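Local coordinates for LacI family sugar-binding transcriptional regulator (Enterococcus faecalis V583, PDB 4RK0), which binds ribose and probably acts as a sugar-responsive, DNA-binding transcriptional regulator of the LacI family, at residues Ala23-Gly28 against Gln231-Leu236; Tyr213-Met218 against Leu226-Gln231. All blocks are in the same frame, centred on the assembly; numbering follows the deposited sequence.

Contact 1. Residues Ala23-Gly28 against Gln231-Leu236. With RIB (alpha-D-ribofuranose), chain E.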
# COMPACT_ATOMS: atom_id res chain seq x y z
N ALA A 23 3.13 1.57 4.36
CA ALA A 23 1.95 2.44 4.25
C ALA A 23 1.26 2.62 5.59
O ALA A 23 0.83 3.73 5.93
CB ALA A 23 0.98 1.91 3.19
N GLN A 24 1.17 1.54 6.37
CA GLN A 24 0.53 1.61 7.69
C GLN A 24 1.42 2.33 8.67
O GLN A 24 0.94 3.02 9.56
CB GLN A 24 0.19 0.22 8.19
CG GLN A 24 -1.02 -0.40 7.53
CD GLN A 24 -2.33 0.31 7.85
OE1 GLN A 24 -2.40 1.20 8.69
NE2 GLN A 24 -3.38 -0.09 7.16
N LEU A 25 2.73 2.17 8.54
CA LEU A 25 3.67 3.02 9.31
C LEU A 25 3.39 4.50 9.10
O LEU A 25 3.31 5.32 10.08
CB LEU A 25 5.12 2.65 8.95
CG LEU A 25 6.24 3.41 9.66
CD1 LEU A 25 6.25 3.08 11.14
CD2 LEU A 25 7.58 3.03 9.03
N ILE A 26 3.25 4.89 7.85
CA ILE A 26 2.97 6.27 7.52
C ILE A 26 1.63 6.74 8.14
O ILE A 26 1.58 7.80 8.74
CB ILE A 26 3.05 6.55 6.01
CG1 ILE A 26 4.52 6.53 5.55
CG2 ILE A 26 2.41 7.88 5.65
CD1 ILE A 26 4.68 6.14 4.10
N ARG A 27 0.55 5.97 8.00
CA ARG A 27 -0.69 6.32 8.70
C ARG A 27 -0.52 6.53 10.19
O ARG A 27 -1.12 7.43 10.77
CB ARG A 27 -1.74 5.21 8.49
CG ARG A 27 -2.26 5.14 7.09
CD ARG A 27 -3.45 4.21 6.98
NE ARG A 27 -4.57 4.65 7.81
CZ ARG A 27 -4.96 4.08 8.96
NH1 ARG A 27 -4.35 3.03 9.47
NH2 ARG A 27 -6.00 4.60 9.59
N GLY A 28 0.25 5.66 10.82
CA GLY A 28 0.56 5.78 12.24
C GLY A 28 1.20 7.12 12.55
O GLY A 28 0.75 7.84 13.43
N GLN A 231 3.68 -7.55 13.70
CA GLN A 231 4.31 -6.32 14.18
C GLN A 231 3.24 -5.26 14.39
O GLN A 231 2.36 -5.15 13.57
CB GLN A 231 5.28 -5.73 13.15
CG GLN A 231 6.50 -6.59 12.86
CD GLN A 231 7.58 -5.76 12.21
OE1 GLN A 231 8.11 -4.82 12.83
NE2 GLN A 231 7.89 -6.05 10.95
N PRO A 232 3.36 -4.46 15.47
CA PRO A 232 2.39 -3.42 15.77
C PRO A 232 2.72 -2.14 15.04
O PRO A 232 3.17 -1.17 15.66
CB PRO A 232 2.50 -3.27 17.30
CG PRO A 232 3.92 -3.64 17.61
CD PRO A 232 4.27 -4.72 16.60
N VAL A 233 2.51 -2.16 13.73
CA VAL A 233 3.07 -1.14 12.84
C VAL A 233 2.40 0.19 12.95
O VAL A 233 3.09 1.22 12.89
CB VAL A 233 3.19 -1.56 11.32
CG1 VAL A 233 1.84 -1.91 10.68
CG2 VAL A 233 3.92 -0.50 10.53
N PHE A 234 1.08 0.20 13.14
CA PHE A 234 0.37 1.48 13.34
C PHE A 234 0.92 2.13 14.58
O PHE A 234 1.28 3.31 14.57
CB PHE A 234 -1.15 1.26 13.50
CG PHE A 234 -1.92 2.51 13.50
CD1 PHE A 234 -2.09 3.19 12.33
CD2 PHE A 234 -2.40 3.07 14.66
CE1 PHE A 234 -2.80 4.38 12.28
CE2 PHE A 234 -3.12 4.26 14.64
CZ PHE A 234 -3.33 4.92 13.45
N GLN A 235 1.01 1.32 15.63
CA GLN A 235 1.52 1.79 16.91
C GLN A 235 2.99 2.16 16.85
O GLN A 235 3.41 3.08 17.53
CB GLN A 235 1.33 0.72 17.97
CG GLN A 235 1.77 1.16 19.37
CD GLN A 235 1.82 -0.00 20.34
OE1 GLN A 235 1.32 -1.09 20.06
NE2 GLN A 235 2.44 0.22 21.48
N LEU A 236 3.77 1.45 16.04
CA LEU A 236 5.16 1.86 15.79
C LEU A 236 5.22 3.26 15.18
O LEU A 236 6.04 4.07 15.64
CB LEU A 236 5.83 0.84 14.86
CG LEU A 236 7.25 1.11 14.41
CD1 LEU A 236 8.18 1.26 15.59
CD2 LEU A 236 7.65 -0.03 13.45
O5 RIB E . 7.58 -6.14 5.33
C5 RIB E . 8.53 -5.10 5.12
C4 RIB E . 9.67 -5.45 5.98
O4 RIB E . 10.83 -4.59 5.82
C3 RIB E . 8.93 -5.33 7.30
O3 RIB E . 9.01 -6.65 7.83
C2 RIB E . 9.73 -4.20 7.97
O2 RIB E . 10.08 -4.52 9.30
C1 RIB E . 10.90 -3.83 7.04
O1 RIB E . 12.15 -3.84 7.71
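R27 NH1 gives a hydrogen bond of 2.8 Å to Q24 OE1, and the guanidinium comes close to the ring of F234, Q24 OE1 more loosely. In the periplasmic-binding-protein fold of LacI regulators, this is where helix 20-35 meets the first turn of helix 233-249, which begins right after P232, an N-cap that also centres an inverse gamma turn; the turn leads out of Q231, a ribose ligand. The oxygen OE1 sits in the guanidinium plane and is approached on a lone pair, which helps set how the two groups are turned. The R27 guanidinium is tilted 26° to the F234 ring, with R27 NH1 3.5 Å from F234 CE1. F234 reaches there with its CG anti to the backbone N (chi1 -171°), which carries the ring across the neighbouring helix. G28 CA lies over one face of the F234 ring, 4.0 Å from its centroid, in a CH-pi contact. Having no side chain, G28 also lets its CA come within 3.5 Å of F234 O. T18 of the second subunit packs on Q24 and R27. Away from that polar side the contact is apolar: V233 CG1 is 3.7 Å from Q24 CB, V233 CG2 3.7 Å from L25 CB, and L25 CD1 rests 3.9 Å from L236 CG.

Contact 2. Residues Tyr213-Met218 against Leu226-Gln231. With RIB (alpha-D-ribofuranose), chain E.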
# COMPACT_ATOMS: atom_id res chain seq x y z
N TYR A 213 5.78 -12.92 8.00
CA TYR A 213 6.12 -11.93 8.98
C TYR A 213 5.54 -10.54 8.64
O TYR A 213 5.74 -10.02 7.53
CB TYR A 213 7.64 -11.87 9.12
CG TYR A 213 8.13 -11.41 10.48
CD1 TYR A 213 8.05 -10.06 10.85
CD2 TYR A 213 8.71 -12.30 11.38
CE1 TYR A 213 8.50 -9.64 12.10
CE2 TYR A 213 9.20 -11.85 12.60
CZ TYR A 213 9.07 -10.52 12.96
OH TYR A 213 9.51 -10.06 14.20
N ASP A 214 4.81 -9.98 9.59
CA ASP A 214 4.30 -8.59 9.64
C ASP A 214 2.84 -8.53 10.09
O ASP A 214 2.44 -7.63 10.83
CB ASP A 214 4.37 -7.81 8.34
CG ASP A 214 5.79 -7.38 7.94
OD1 ASP A 214 6.70 -7.34 8.80
OD2 ASP A 214 5.95 -6.97 6.76
N ASN A 215 2.05 -9.44 9.55
CA ASN A 215 0.61 -9.41 9.68
C ASN A 215 -0.02 -8.25 8.98
O ASN A 215 -0.89 -7.59 9.52
CB ASN A 215 0.17 -9.46 11.12
CG ASN A 215 -1.32 -9.77 11.26
OD1 ASN A 215 -1.87 -10.55 10.52
ND2 ASN A 215 -1.97 -9.14 12.21
N VAL A 216 0.35 -8.06 7.73
CA VAL A 216 -0.27 -7.00 6.93
C VAL A 216 -1.73 -7.44 6.68
O VAL A 216 -2.09 -8.58 6.89
CB VAL A 216 0.49 -6.72 5.61
CG1 VAL A 216 1.93 -6.24 5.86
CG2 VAL A 216 0.51 -7.93 4.69
N ASP A 217 -2.55 -6.52 6.24
CA ASP A 217 -4.00 -6.78 6.19
C ASP A 217 -4.34 -7.90 5.22
O ASP A 217 -5.24 -8.72 5.49
CB ASP A 217 -4.76 -5.49 5.87
CG ASP A 217 -5.24 -4.78 7.12
OD1 ASP A 217 -5.78 -5.46 8.02
OD2 ASP A 217 -5.08 -3.54 7.22
N MET A 218 -3.60 -7.97 4.12
CA MET A 218 -3.78 -9.01 3.10
C MET A 218 -3.66 -10.46 3.60
O MET A 218 -4.07 -11.36 2.87
CB MET A 218 -2.81 -8.83 1.91
CG MET A 218 -3.33 -7.96 0.75
SD MET A 218 -4.97 -8.28 0.09
CE MET A 218 -4.75 -9.55 -1.10
N LEU A 226 -2.98 -16.52 6.01
CA LEU A 226 -1.53 -16.68 6.29
C LEU A 226 -1.22 -16.49 7.79
O LEU A 226 -1.53 -15.45 8.41
CB LEU A 226 -0.71 -15.69 5.43
CG LEU A 226 0.79 -15.64 5.68
CD1 LEU A 226 1.44 -16.97 5.30
CD2 LEU A 226 1.40 -14.48 4.90
N THR A 227 -0.60 -17.54 8.33
CA THR A 227 -0.05 -17.59 9.67
C THR A 227 1.19 -16.75 9.61
O THR A 227 1.99 -16.89 8.67
CB THR A 227 0.28 -19.04 10.06
OG1 THR A 227 -0.93 -19.78 10.20
CG2 THR A 227 1.07 -19.11 11.39
N THR A 228 1.36 -15.88 10.60
CA THR A 228 2.38 -14.86 10.52
C THR A 228 2.76 -14.32 11.90
O THR A 228 2.12 -14.63 12.89
CB THR A 228 1.87 -13.70 9.63
OG1 THR A 228 2.96 -12.86 9.31
CG2 THR A 228 0.74 -12.91 10.28
N ILE A 229 3.83 -13.55 11.94
CA ILE A 229 4.23 -12.83 13.15
C ILE A 229 3.78 -11.42 13.02
O ILE A 229 4.15 -10.75 12.06
CB ILE A 229 5.76 -12.83 13.30
CG1 ILE A 229 6.29 -14.24 13.44
CG2 ILE A 229 6.16 -12.00 14.53
CD1 ILE A 229 5.57 -15.14 14.42
N ALA A 230 2.97 -10.94 13.97
CA ALA A 230 2.43 -9.61 13.88
C ALA A 230 3.36 -8.56 14.49
O ALA A 230 3.75 -8.66 15.65
CB ALA A 230 1.06 -9.51 14.58
N GLN A 231 3.68 -7.55 13.70
CA GLN A 231 4.31 -6.32 14.18
C GLN A 231 3.24 -5.26 14.39
O GLN A 231 2.36 -5.15 13.57
CB GLN A 231 5.28 -5.73 13.15
CG GLN A 231 6.50 -6.59 12.86
CD GLN A 231 7.58 -5.76 12.21
OE1 GLN A 231 8.11 -4.82 12.83
NE2 GLN A 231 7.89 -6.05 10.95
O5 RIB E . 7.58 -6.14 5.33
C5 RIB E . 8.53 -5.10 5.12
C4 RIB E . 9.67 -5.45 5.98
O4 RIB E . 10.83 -4.59 5.82
C3 RIB E . 8.93 -5.33 7.30
O3 RIB E . 9.01 -6.65 7.83
C2 RIB E . 9.73 -4.20 7.97
O2 RIB E . 10.08 -4.52 9.30
C1 RIB E . 10.90 -3.83 7.04
O1 RIB E . 12.15 -3.84 7.71
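D214 bridges A230 across a single beta bridge, where the loop after strand 209-211 runs beside strand 228-230 at the sugar pocket of this periplasmic-binding-protein fold. Its backbone is held at both ends: D214 N to I229 O at 2.7 Å and Q231 N to D214 O at 3.1 Å. The tight part of the contact is the Y213 side. I229 CB sits 3.8 Å from the centroid of the Y213 ring, a CH-pi contact over one face, with I229 CG2 near Y213 CE2 and CZ, while R143 makes a cation-pi contact with the same ring. The partly exposed side is thinner, with N215 CB and A230 CB meeting at 3.6 Å; N215 OD1 is bound by R267. T228, by contrast, is buried, its OG1 hydrogen-bonded to D187. Toward the sugar, the D214 and Q231 side chains lie side by side, pointing the same way; beyond CG the Q231 chain is extended (chi2 -161°), which carries its amide out to the ribose. Q231 OE1 is tied to T107 OG1, which helps orient that amide. Q231 NE2 serves two oxygens, ribose O2 at 3.1 Å in a nearly straight bond (174°) and D214 OD1 at 2.8 Å, from the anti side and well out of the carboxylate plane; D214 OD1 in turn accepts ribose O3 at 2.6 Å.

In the fold
Contacts 1 and 2 share Q231: it follows directly on strand 228-230 in contact 2 and leads through P232 into the helix of contact 1, so one continuous run of chain links the two lobes of the binding-protein fold. Their centres lie about 13 Å apart, and contact 2 is nested within the chain loop that contact 1 closes. The two also touch directly, Q24 NE2 standing 3.9 Å from D217 OD2. F21, on helix 20-35, is packed upon by V233, Q231 and D214, joining both contacts to the pocket. The ribose there is further hydrogen-bonded by D94, Q95, N139, R143 and N186. Each contact also reaches the second subunit, M218 packing on M218 of that subunit and R27 O bonding to its Q47 NE2.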